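Local atomic coordinates of alanine dehydrogenase (Archaeoglobus fulgidus, PDB entry 1OMO), a protein that catalyses the NAD-dependent oxidative deamination of L-alanine to pyruvate, and the reverse reductive amination, as a homodimer. Residues 56-61 with 296-301; 1-6 with 96-101. All blocks are in the same frame, centred on the assembly; numbering follows the deposited sequence.

Interaction 1: 56-61 with 296-301; sequences AHLMGY and QDVAVA
V298 carries most of this contact, meeting A56, L58 and Y61 with its two methyl groups. The contact is almost wholly apolar, with no hydrogen bond across it. CG2 of V298 lies 3.7 Å from CB of A56 and makes a van der Waals contact of 3.5 Å with the carbonyl O of A56. CG1 of V298 turns to the hairpin end, 3.9 Å from CD2 of L58 and 4.1 Å from CB of Y61. With CG1 anti to the backbone N (chi1 178°) and CG2 beside that N, the branch spreads over both parts of the hairpin. The side chains of L58 and V298 run antiparallel to one another, with CD2 of the leucine lying against CB and CG1 of the valine. Cutting V298 back to an alanine would remove both methyls and is likely to open a gap facing CB of A56 and CB of Y61, and to cost CD2 of L58 its contact with CG1.

The second apolar patch is M59 on A299. The extended chain of M59 brings SD within 3.4 Å of CB of A299, with CE 3.9 Å from the same methyl.

Within the hairpin, L58 and Y61 pair through both backbone amides, N of Y61 to O of L58 at 2.9 Å, closing a type I' turn over M59 and G60. Y61 OH and M59 O bond E306 and K302, further along the helix.

The hairpin of strands 50-58 and 61-69 thus lies against helix 294-311, strand 56-58 and helix 296-301 crossing at -52°. Next to V298, D297 makes salt bridges to K65, the probable proton donor/acceptor, and to NAD-binding R108. Helix 17-32 covers L58 and M59, while M85 of strand 83-88 also packs on V298.

Interaction 2: 1-6 with 96-101; sequences METLIL and LAVMDA
L4 and L6 bind strand 96-100 through their backbones, with four hydrogen bonds in the alternating pattern of parallel strands. N of L4 donates to O of L96 at 3.0 Å, and O of L4 accepts from N of V98 at 2.9 Å. N of L6 then donates to O of V98 at 3.0 Å. The last bond, N of D100 to O of L6, is the most bent, with 138° at the hydrogen. Weaker CA-H...O contacts fill in between, such as CA of A97 to O of L4 at 3.2 Å.

The side chains pair on two faces of the sheet. L4, L6, A97 and M99 share one face. There L6 and M99 run alongside each other from neighbouring strands, with CB of L6 3.9 Å from CB of M99. The chain of M99 bends at chi3 (86°), and its CE comes to CD1 of L6. I5 and V98 occupy the other face, where CD1 of I5 folds back to 3.7 Å from CB of V98. CG2 of T3 reaches CG2 of V98 at 4.1 Å.

L96 and A97 form a classic beta bulge against L87. The carboxylate of D100 bonds the amides of T102 and Y103 at the start of helix 102-120. Helix 294-311 covers the face of L4, L6 and M99, while V98 and I5 pack on F319 and I317 of the second subunit. The chemistry is therefore divided: backbone bonds set the parallel register, while apolar side chains join the sheet to a helix on one face and to the dimer partner on the other.

The chain starts in strand 3-6. Helices 8-12 and 17-32 and the first hairpins follow, among them strand 50-58 and its turn. At 95-100 the chain returns beside its own N terminus, and interaction 2 closes the first loop. It then leaves through helix 102-120 and the parallel Rossmann sheet that binds NAD. Helix 294-311 brings it back, and interaction 1 closes a loop of over 230 residues. The two loops cross rather than nest. Both contacts reach the same mixed sheet, and they touch where A301 meets M99 and Y61 meets L96. Both also touch the second subunit.

Interaction 1: 56-61 with 296-301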
# COMPACT_ATOMS: atom_id res chain seq x y z
N ALA A 56 -8.24 0.82 -1.69
CA ALA A 56 -9.66 0.50 -1.86
C ALA A 56 -10.20 0.85 -3.24
O ALA A 56 -9.70 1.74 -3.90
CB ALA A 56 -10.49 1.21 -0.79
N HIS A 57 -11.25 0.17 -3.64
CA HIS A 57 -11.89 0.40 -4.91
C HIS A 57 -13.41 0.41 -4.74
O HIS A 57 -13.99 -0.55 -4.18
CB HIS A 57 -11.50 -0.74 -5.86
CG HIS A 57 -12.22 -0.71 -7.18
ND1 HIS A 57 -12.46 -1.86 -7.91
CD2 HIS A 57 -12.74 0.30 -7.90
CE1 HIS A 57 -13.11 -1.54 -9.02
NE2 HIS A 57 -13.29 -0.24 -9.03
N LEU A 58 -14.04 1.50 -5.21
CA LEU A 58 -15.51 1.64 -5.19
C LEU A 58 -15.92 2.97 -5.81
O LEU A 58 -15.08 3.85 -6.06
CB LEU A 58 -16.09 1.57 -3.77
CG LEU A 58 -16.00 2.90 -3.01
CD1 LEU A 58 -16.84 2.85 -1.71
CD2 LEU A 58 -14.53 3.16 -2.70
N MET A 59 -17.22 3.13 -6.06
CA MET A 59 -17.74 4.35 -6.63
C MET A 59 -17.02 4.77 -7.89
O MET A 59 -17.00 5.94 -8.23
CB MET A 59 -17.65 5.48 -5.59
CG MET A 59 -18.26 5.11 -4.26
SD MET A 59 -18.03 6.39 -3.07
CE MET A 59 -19.47 6.18 -2.06
N GLY A 60 -16.39 3.82 -8.56
CA GLY A 60 -15.72 4.14 -9.80
C GLY A 60 -14.27 4.57 -9.73
O GLY A 60 -13.68 4.90 -10.76
N TYR A 61 -13.70 4.59 -8.53
CA TYR A 61 -12.29 4.96 -8.39
C TYR A 61 -11.51 3.94 -7.61
O TYR A 61 -12.06 3.03 -6.99
CB TYR A 61 -12.13 6.29 -7.67
CG TYR A 61 -12.60 7.46 -8.46
CD1 TYR A 61 -13.95 7.71 -8.62
CD2 TYR A 61 -11.68 8.35 -9.02
CE1 TYR A 61 -14.39 8.83 -9.32
CE2 TYR A 61 -12.10 9.48 -9.72
CZ TYR A 61 -13.46 9.72 -9.86
OH TYR A 61 -13.90 10.87 -10.47
N GLN A 296 -13.57 4.56 3.01
CA GLN A 296 -13.97 5.93 3.41
C GLN A 296 -13.01 6.97 2.80
O GLN A 296 -13.43 8.04 2.35
CB GLN A 296 -14.03 6.10 4.95
CG GLN A 296 -15.02 5.16 5.66
CD GLN A 296 -14.91 5.10 7.22
OE1 GLN A 296 -13.85 4.88 7.78
NE2 GLN A 296 -16.04 5.27 7.90
N ASP A 297 -11.72 6.64 2.78
CA ASP A 297 -10.73 7.57 2.22
C ASP A 297 -10.90 7.69 0.69
O ASP A 297 -10.84 8.78 0.15
CB ASP A 297 -9.31 7.10 2.59
CG ASP A 297 -9.09 7.04 4.08
OD1 ASP A 297 -9.41 8.04 4.73
OD2 ASP A 297 -8.61 6.00 4.60
N VAL A 298 -11.14 6.59 -0.01
CA VAL A 298 -11.34 6.69 -1.46
C VAL A 298 -12.65 7.42 -1.82
O VAL A 298 -12.64 8.35 -2.66
CB VAL A 298 -11.32 5.31 -2.15
CG1 VAL A 298 -11.57 5.47 -3.66
CG2 VAL A 298 -9.94 4.65 -1.94
N ALA A 299 -13.75 7.04 -1.17
CA ALA A 299 -15.05 7.68 -1.40
C ALA A 299 -14.89 9.19 -1.25
O ALA A 299 -15.24 9.98 -2.13
CB ALA A 299 -16.08 7.18 -0.38
N VAL A 300 -14.32 9.58 -0.13
CA VAL A 300 -14.12 10.98 0.12
C VAL A 300 -13.12 11.62 -0.85
O VAL A 300 -13.28 12.78 -1.21
CB VAL A 300 -13.70 11.19 1.58
CG1 VAL A 300 -12.71 12.31 1.66
CG2 VAL A 300 -14.93 11.51 2.44
N ALA A 301 -12.08 10.91 -1.25
CA ALA A 301 -11.13 11.50 -2.18
C ALA A 301 -11.79 11.73 -3.56
O ALA A 301 -11.46 12.69 -4.28
CB ALA A 301 -9.89 10.61 -2.31

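Interaction 2: 1-6 with 96-101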
# COMPACT_ATOMS: atom_id res chain seq x y z
N MET A 1 -0.17 13.15 -20.36
CA MET A 1 -1.03 12.82 -19.19
C MET A 1 -0.67 13.71 -18.02
O MET A 1 0.50 14.02 -17.81
CB MET A 1 -0.85 11.37 -18.77
CG MET A 1 -1.56 10.39 -19.66
SD MET A 1 -3.30 10.87 -19.88
CE MET A 1 -3.79 11.33 -18.17
N GLU A 2 -1.67 14.11 -17.25
CA GLU A 2 -1.42 14.99 -16.12
C GLU A 2 -1.98 14.46 -14.82
O GLU A 2 -3.11 13.98 -14.79
CB GLU A 2 -2.07 16.36 -16.37
CG GLU A 2 -1.64 17.02 -17.66
CD GLU A 2 -0.19 17.39 -17.62
OE1 GLU A 2 0.14 18.49 -17.13
OE2 GLU A 2 0.63 16.56 -18.08
N THR A 3 -1.20 14.56 -13.76
CA THR A 3 -1.67 14.16 -12.44
C THR A 3 -1.89 15.46 -11.64
O THR A 3 -1.04 16.35 -11.61
CB THR A 3 -0.65 13.25 -11.74
OG1 THR A 3 -0.58 11.99 -12.43
CG2 THR A 3 -1.02 13.02 -10.29
N LEU A 4 -3.07 15.57 -11.02
CA LEU A 4 -3.43 16.75 -10.23
C LEU A 4 -2.79 16.62 -8.83
O LEU A 4 -2.80 15.54 -8.23
CB LEU A 4 -4.96 16.83 -10.12
CG LEU A 4 -5.67 17.98 -9.45
CD1 LEU A 4 -5.55 19.20 -10.32
CD2 LEU A 4 -7.11 17.63 -9.18
N ILE A 5 -2.21 17.71 -8.33
CA ILE A 5 -1.59 17.73 -6.99
C ILE A 5 -2.44 18.62 -6.10
O ILE A 5 -2.68 19.78 -6.44
CB ILE A 5 -0.13 18.27 -7.06
CG1 ILE A 5 0.71 17.38 -7.99
CG2 ILE A 5 0.53 18.25 -5.68
CD1 ILE A 5 0.68 15.89 -7.60
N LEU A 6 -2.94 18.07 -4.99
CA LEU A 6 -3.78 18.85 -4.07
C LEU A 6 -3.20 18.92 -2.66
O LEU A 6 -2.88 17.91 -2.02
CB LEU A 6 -5.19 18.28 -4.01
CG LEU A 6 -6.10 18.48 -5.21
CD1 LEU A 6 -7.41 17.80 -4.91
CD2 LEU A 6 -6.35 19.96 -5.52
N LEU A 96 -4.64 9.72 -11.27
CA LEU A 96 -5.39 10.94 -11.50
C LEU A 96 -4.98 12.07 -10.55
O LEU A 96 -4.95 13.24 -10.93
CB LEU A 96 -6.89 10.65 -11.29
CG LEU A 96 -7.90 10.21 -12.37
CD1 LEU A 96 -7.22 9.84 -13.67
CD2 LEU A 96 -8.69 9.02 -11.83
N ALA A 97 -4.68 11.72 -9.30
CA ALA A 97 -4.33 12.77 -8.35
C ALA A 97 -3.52 12.24 -7.16
O ALA A 97 -3.57 11.05 -6.82
CB ALA A 97 -5.63 13.44 -7.82
N VAL A 98 -2.75 13.14 -6.56
CA VAL A 98 -1.97 12.86 -5.37
C VAL A 98 -2.43 14.01 -4.50
O VAL A 98 -2.17 15.18 -4.83
CB VAL A 98 -0.45 12.98 -5.61
CG1 VAL A 98 0.28 12.91 -4.27
CG2 VAL A 98 0.05 11.85 -6.52
N MET A 99 -3.14 13.69 -3.42
CA MET A 99 -3.69 14.70 -2.49
C MET A 99 -3.35 14.50 -1.03
O MET A 99 -3.02 13.40 -0.58
CB MET A 99 -5.22 14.68 -2.43
CG MET A 99 -5.98 13.43 -2.29
SD MET A 99 -7.71 13.95 -2.60
CE MET A 99 -7.65 13.78 -4.36
N ASP A 100 -3.52 15.57 -0.27
CA ASP A 100 -3.34 15.49 1.15
C ASP A 100 -4.57 14.72 1.63
O ASP A 100 -5.70 14.99 1.20
CB ASP A 100 -3.41 16.87 1.82
CG ASP A 100 -3.64 16.75 3.33
OD1 ASP A 100 -2.84 16.07 3.97
OD2 ASP A 100 -4.61 17.31 3.88
N ALA A 101 -4.36 13.76 2.50
CA ALA A 101 -5.48 13.03 3.07
C ALA A 101 -5.43 13.24 4.60
O ALA A 101 -6.09 12.53 5.36
CB ALA A 101 -5.40 11.53 2.72